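Local coordinates for protein TbpB (Actinobacillus pleuropneumoniae, PDB 3HOL) that probably captures host transferrin at the bacterial surface as the lipoprotein part of the transferrin receptor, a step in acquiring iron, at residues T381-V386 with A394-D399; R400-R405 with D423-N428. All blocks are in the same frame, centred on the assembly; numbering follows the deposited sequence.

Contact 1: T381-V386 with A394-D399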
loop_
_atom_site.group_PDB
_atom_site.type_symbol
_atom_site.label_atom_id
_atom_site.label_comp_id
_atom_site.label_asym_id
_atom_site.label_seq_id
_atom_site.Cartn_x
_atom_site.Cartn_y
_atom_site.Cartn_z
ATOM N N THR A 381 -16.208 -8.348 17.899
ATOM C CA THR A 381 -15.339 -8.618 19.030
ATOM C C THR A 381 -14.166 -7.607 19.032
ATOM O O THR A 381 -14.176 -6.666 18.246
ATOM C CB THR A 381 -14.912 -10.102 19.042
ATOM O OG1 THR A 381 -14.157 -10.372 20.215
ATOM C CG2 THR A 381 -14.076 -10.500 17.812
ATOM N N TRP A 382 -13.180 -7.797 19.904
ATOM C CA TRP A 382 -12.088 -6.854 19.989
ATOM C C TRP A 382 -10.857 -7.518 20.588
ATOM O O TRP A 382 -10.934 -8.634 21.101
ATOM C CB TRP A 382 -12.530 -5.587 20.740
ATOM C CG TRP A 382 -13.011 -5.770 22.181
ATOM C CD1 TRP A 382 -13.888 -6.713 22.668
ATOM C CD2 TRP A 382 -12.645 -4.952 23.308
ATOM N NE1 TRP A 382 -14.097 -6.524 24.029
ATOM C CE2 TRP A 382 -13.331 -5.465 24.447
ATOM C CE3 TRP A 382 -11.811 -3.827 23.461
ATOM C CZ2 TRP A 382 -13.195 -4.891 25.719
ATOM C CZ3 TRP A 382 -11.670 -3.260 24.713
ATOM C CH2 TRP A 382 -12.359 -3.792 25.836
ATOM N N ASP A 383 -9.716 -6.854 20.426
ATOM C CA ASP A 383 -8.434 -7.188 21.062
ATOM C C ASP A 383 -7.966 -5.895 21.736
ATOM O O ASP A 383 -8.098 -4.787 21.172
ATOM C CB ASP A 383 -7.378 -7.638 20.034
ATOM C CG ASP A 383 -7.629 -9.017 19.486
ATOM O OD1 ASP A 383 -7.472 -10.002 20.237
ATOM O OD2 ASP A 383 -7.970 -9.139 18.286
ATOM N N ALA A 384 -7.432 -6.030 22.943
ATOM C CA ALA A 384 -7.108 -4.879 23.755
ATOM C C ALA A 384 -6.179 -5.252 24.893
ATOM O O ALA A 384 -6.110 -6.410 25.320
ATOM C CB ALA A 384 -8.378 -4.226 24.323
ATOM N N GLN A 385 -5.473 -4.244 25.376
ATOM C CA GLN A 385 -4.776 -4.342 26.634
ATOM C C GLN A 385 -5.025 -3.079 27.430
ATOM O O GLN A 385 -4.991 -1.964 26.895
ATOM C CB GLN A 385 -3.299 -4.573 26.397
ATOM C CG GLN A 385 -2.552 -4.889 27.646
ATOM C CD GLN A 385 -1.075 -4.904 27.387
ATOM O OE1 GLN A 385 -0.593 -5.723 26.615
ATOM N NE2 GLN A 385 -0.347 -3.990 28.011
ATOM N N VAL A 386 -5.342 -3.271 28.712
ATOM C CA VAL A 386 -5.539 -2.168 29.630
ATOM C C VAL A 386 -4.559 -2.380 30.773
ATOM O O VAL A 386 -4.444 -3.495 31.278
ATOM C CB VAL A 386 -6.986 -2.070 30.148
ATOM C CG1 VAL A 386 -7.146 -0.812 30.999
ATOM C CG2 VAL A 386 -8.026 -2.041 28.984
ATOM N N ALA A 394 -8.298 -8.206 26.311
ATOM C CA ALA A 394 -9.407 -8.693 25.547
ATOM C C ALA A 394 -8.789 -9.475 24.391
ATOM O O ALA A 394 -7.873 -8.991 23.719
ATOM C CB ALA A 394 -10.247 -7.541 25.057
ATOM N N THR A 395 -9.257 -10.703 24.191
ATOM C CA THR A 395 -8.764 -11.543 23.116
ATOM C C THR A 395 -9.908 -11.995 22.217
ATOM O O THR A 395 -10.777 -12.714 22.673
ATOM C CB THR A 395 -8.078 -12.759 23.697
ATOM O OG1 THR A 395 -6.969 -12.309 24.463
ATOM C CG2 THR A 395 -7.584 -13.700 22.593
ATOM N N ALA A 396 -9.883 -11.583 20.945
ATOM C CA ALA A 396 -10.972 -11.796 19.984
ATOM C C ALA A 396 -11.515 -13.232 20.033
ATOM O O ALA A 396 -10.751 -14.198 19.952
ATOM C CB ALA A 396 -10.516 -11.439 18.541
ATOM N N ASP A 397 -12.834 -13.350 20.152
ATOM C CA ASP A 397 -13.477 -14.667 20.212
ATOM C C ASP A 397 -14.882 -14.600 19.606
ATOM O O ASP A 397 -15.368 -13.522 19.264
ATOM C CB ASP A 397 -13.449 -15.230 21.647
ATOM C CG ASP A 397 -14.467 -14.545 22.602
ATOM O OD1 ASP A 397 -15.669 -14.523 22.334
ATOM O OD2 ASP A 397 -14.070 -14.070 23.680
ATOM N N ASP A 398 -15.522 -15.755 19.435
ATOM C CA ASP A 398 -16.826 -15.791 18.758
ATOM C C ASP A 398 -17.995 -16.229 19.648
ATOM O O ASP A 398 -19.083 -16.537 19.145
ATOM C CB ASP A 398 -16.759 -16.673 17.512
ATOM C CG ASP A 398 -16.480 -18.122 17.825
ATOM O OD1 ASP A 398 -16.187 -18.489 18.996
ATOM O OD2 ASP A 398 -16.528 -18.914 16.867
ATOM N N ASP A 399 -17.769 -16.243 20.960
ATOM C CA ASP A 399 -18.850 -16.461 21.932
ATOM C C ASP A 399 -19.656 -15.166 22.111
ATOM O O ASP A 399 -19.341 -14.302 22.943
ATOM C CB ASP A 399 -18.274 -16.965 23.255
ATOM C CG ASP A 399 -19.346 -17.208 24.334
ATOM O OD1 ASP A 399 -20.516 -16.805 24.180
ATOM O OD2 ASP A 399 -18.971 -17.760 25.374
#
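Ala384 and Ala394 face each other as an antiparallel hydrogen-bonded pair: Ala384 N gives to Ala394 O (3.1 Å) and Ala394 N to Ala384 O (3.0 Å). Past this pair 394-399 leaves regular pairing, and side chains of the strand take over its amides. Asp383 OD1 receives Ala396 N at 3.0 Å, almost straight (172°), met from above the carboxylate plane; a carboxylate suits an amide that lacks a well-placed carbonyl, Trp382 O being close but at a poor angle. With OG1 turned anti to the backbone N (chi1 -175°), Thr381 accepts Asp397 N at 3.3 Å, though Tyr404 O is that hydroxyl's stronger partner.

Among apolar contacts, Ala394 CB lies over one face of the Trp382 indole, near the CD2-CE2 bond, 3.9 Å from the centroid of the six-membered ring, a CH-pi contact that a small residue fits, and also touches Ala384 CB. The indole N-H is spent on Phe422 O. Ala396 CB packs on Thr381 CG2.

Strands 375-387 and 391-394 form a beta hairpin of the C-lobe barrel, its second arm ending at Ala394. Strand 495-508 pairs along the other edge of 375-387, and Phe341 of strand 339-346 touches Thr381 and Ala396.

Contact 2: R400-R405 with D423-N428; sequences RKAGYR and DKNGVN
The guanidinium of Arg405 reaches across to the turn Asp423-Gly426, its chain bent at chi2 and chi3 (chi3 -82°). NH2 meets Gly426 O at 2.9 Å in a straight bond that lies in the guanidinium plane and on a carbonyl lone pair, with a weak second bond to Asp423 O. NE gives to Gly403 O in its own loop at 2.9 Å, so bonds from two N-H groups fix the rotation of the flat group. A water links NH1, weakly, to Val427 O. Arginine suits this place because its several donors can serve carbonyls of both loops.

The ring of Tyr404 lies alongside the Asp423 carboxylate, planes 26° apart. Lys424 CB rests over one face, 3.9 Å from the centroid, and a second water joins Tyr404 OH to Asp423 OD1. The other carboxylate oxygen, Asp423 OD2, takes Trp392 NE1. Asn425 N gives a bond to Ala402 O at 2.7 Å, and Asn425 OD1 touches Ala402 CB.

Asp423-Gly426 is a type II beta turn; Asn425 takes its left-handed third position (phi 64°), which asparagine tolerates well. It packs against an inverse gamma turn centred on Tyr404, joining two inter-strand loops of the C-lobe barrel.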
loop_
_atom_site.group_PDB
_atom_site.type_symbol
_atom_site.label_atom_id
_atom_site.label_comp_id
_atom_site.label_asym_id
_atom_site.label_seq_id
_atom_site.Cartn_x
_atom_site.Cartn_y
_atom_site.Cartn_z
ATOM N N ARG A 400 -20.709 -15.057 21.331
ATOM C CA ARG A 400 -21.542 -13.870 21.291
ATOM C C ARG A 400 -22.421 -13.649 22.538
ATOM O O ARG A 400 -23.057 -12.594 22.684
ATOM C CB ARG A 400 -22.382 -13.884 20.009
ATOM C CG ARG A 400 -21.466 -13.917 18.759
ATOM C CD ARG A 400 -22.212 -14.162 17.465
ATOM N NE ARG A 400 -23.060 -13.025 17.100
ATOM C CZ ARG A 400 -23.909 -13.018 16.073
ATOM N NH1 ARG A 400 -24.041 -14.096 15.299
ATOM N NH2 ARG A 400 -24.637 -11.940 15.826
ATOM N N LYS A 401 -22.428 -14.627 23.440
ATOM C CA LYS A 401 -23.258 -14.532 24.635
ATOM C C LYS A 401 -22.395 -14.108 25.815
ATOM O O LYS A 401 -22.780 -13.227 26.576
ATOM C CB LYS A 401 -23.985 -15.867 24.915
ATOM C CG LYS A 401 -25.022 -16.268 23.833
ATOM C CD LYS A 401 -25.907 -17.469 24.290
ATOM C CE LYS A 401 -26.641 -18.156 23.133
ATOM N NZ LYS A 401 -27.923 -17.496 22.715
ATOM N N ALA A 402 -21.215 -14.709 25.943
ATOM C CA ALA A 402 -20.375 -14.495 27.109
ATOM C C ALA A 402 -18.950 -13.992 26.816
ATOM O O ALA A 402 -18.175 -13.745 27.746
ATOM C CB ALA A 402 -20.313 -15.792 27.972
ATOM N N GLY A 403 -18.584 -13.861 25.547
ATOM C CA GLY A 403 -17.189 -13.556 25.240
ATOM C C GLY A 403 -16.838 -12.074 25.290
ATOM O O GLY A 403 -17.500 -11.257 25.962
ATOM N N TYR A 404 -15.778 -11.750 24.556
ATOM C CA TYR A 404 -15.302 -10.369 24.379
ATOM C C TYR A 404 -16.119 -9.718 23.277
ATOM O O TYR A 404 -15.645 -9.538 22.142
ATOM C CB TYR A 404 -13.822 -10.376 24.041
ATOM C CG TYR A 404 -12.966 -10.858 25.194
ATOM C CD1 TYR A 404 -12.674 -10.013 26.285
ATOM C CD2 TYR A 404 -12.459 -12.152 25.210
ATOM C CE1 TYR A 404 -11.915 -10.466 27.357
ATOM C CE2 TYR A 404 -11.701 -12.615 26.274
ATOM C CZ TYR A 404 -11.429 -11.776 27.337
ATOM O OH TYR A 404 -10.650 -12.229 28.383
ATOM N N ARG A 405 -17.360 -9.395 23.619
ATOM C CA ARG A 405 -18.342 -8.899 22.675
ATOM C C ARG A 405 -18.146 -7.409 22.353
ATOM O O ARG A 405 -17.749 -6.623 23.210
ATOM C CB ARG A 405 -19.744 -9.065 23.264
ATOM C CG ARG A 405 -20.174 -10.526 23.545
ATOM C CD ARG A 405 -21.081 -10.546 24.772
ATOM N NE ARG A 405 -20.316 -10.530 26.035
ATOM C CZ ARG A 405 -20.797 -10.102 27.211
ATOM N NH1 ARG A 405 -22.048 -9.629 27.311
ATOM N NH2 ARG A 405 -20.027 -10.157 28.296
ATOM N N ASP A 423 -15.983 -7.215 28.591
ATOM C CA ASP A 423 -15.096 -8.246 29.111
ATOM C C ASP A 423 -15.823 -9.596 29.029
ATOM O O ASP A 423 -17.070 -9.638 28.964
ATOM C CB ASP A 423 -14.724 -7.947 30.568
ATOM C CG ASP A 423 -13.587 -8.825 31.076
ATOM O OD1 ASP A 423 -13.071 -9.623 30.285
ATOM O OD2 ASP A 423 -13.218 -8.692 32.257
ATOM N N LYS A 424 -15.065 -10.694 29.011
ATOM C CA LYS A 424 -15.710 -12.014 29.002
ATOM C C LYS A 424 -16.510 -12.209 30.333
ATOM O O LYS A 424 -16.058 -11.769 31.408
ATOM C CB LYS A 424 -14.694 -13.126 28.702
ATOM C CG LYS A 424 -14.495 -14.124 29.781
ATOM C CD LYS A 424 -13.394 -15.110 29.439
ATOM C CE LYS A 424 -13.866 -16.097 28.429
ATOM N NZ LYS A 424 -13.091 -17.351 28.650
ATOM N N ASN A 425 -17.723 -12.764 30.230
ATOM C CA ASN A 425 -18.661 -12.900 31.383
ATOM C C ASN A 425 -19.135 -11.575 31.986
ATOM O O ASN A 425 -19.747 -11.554 33.048
ATOM C CB ASN A 425 -18.080 -13.842 32.458
ATOM C CG ASN A 425 -17.793 -15.226 31.900
ATOM O OD1 ASN A 425 -18.582 -15.747 31.125
ATOM N ND2 ASN A 425 -16.659 -15.803 32.252
ATOM N N GLY A 426 -18.865 -10.464 31.301
ATOM C CA GLY A 426 -19.154 -9.146 31.847
ATOM C C GLY A 426 -20.627 -8.832 31.708
ATOM O O GLY A 426 -21.230 -9.102 30.658
ATOM N N VAL A 427 -21.216 -8.291 32.781
ATOM C CA VAL A 427 -22.608 -7.860 32.758
ATOM C C VAL A 427 -22.722 -6.544 32.017
ATOM O O VAL A 427 -23.511 -6.405 31.103
ATOM C CB VAL A 427 -23.185 -7.659 34.202
ATOM C CG1 VAL A 427 -24.646 -7.168 34.141
ATOM C CG2 VAL A 427 -23.049 -8.930 35.035
ATOM N N ASN A 428 -21.935 -5.565 32.439
ATOM C CA ASN A 428 -21.941 -4.256 31.814
ATOM C C ASN A 428 -20.653 -4.061 31.004
ATOM O O ASN A 428 -19.632 -4.685 31.327
ATOM C CB ASN A 428 -22.047 -3.193 32.879
ATOM C CG ASN A 428 -23.353 -3.259 33.638
ATOM O OD1 ASN A 428 -23.353 -3.352 34.874
ATOM N ND2 ASN A 428 -24.470 -3.211 32.916
HETATM O O HOH W 1 -10.353 -9.978 30.426
HETATM O O HOH W 2 -24.365 -8.066 28.726
#

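How the contacts relate
The contacts follow one another in the chain, and their centres lie about 10 Å apart: 394-399 runs directly into 400-405. Tyr404 joins them. Its carbonyl O lies 2.6 Å from Thr381 OG1, and its amide N lies 3.0 Å from Asp397 OD2, both probable hydrogen bonds. Its ring also packs on contact 1, with CD2 3.1 Å from Thr395 O. Asp399 adds a further tie, OD1 accepting the amides of Lys401 and Ala402. Contact 1 is thus the buried base beside strand 375-387, and contact 2 the more exposed layer of loops beyond it, in the same C-lobe barrel. Neither contact includes a ligand.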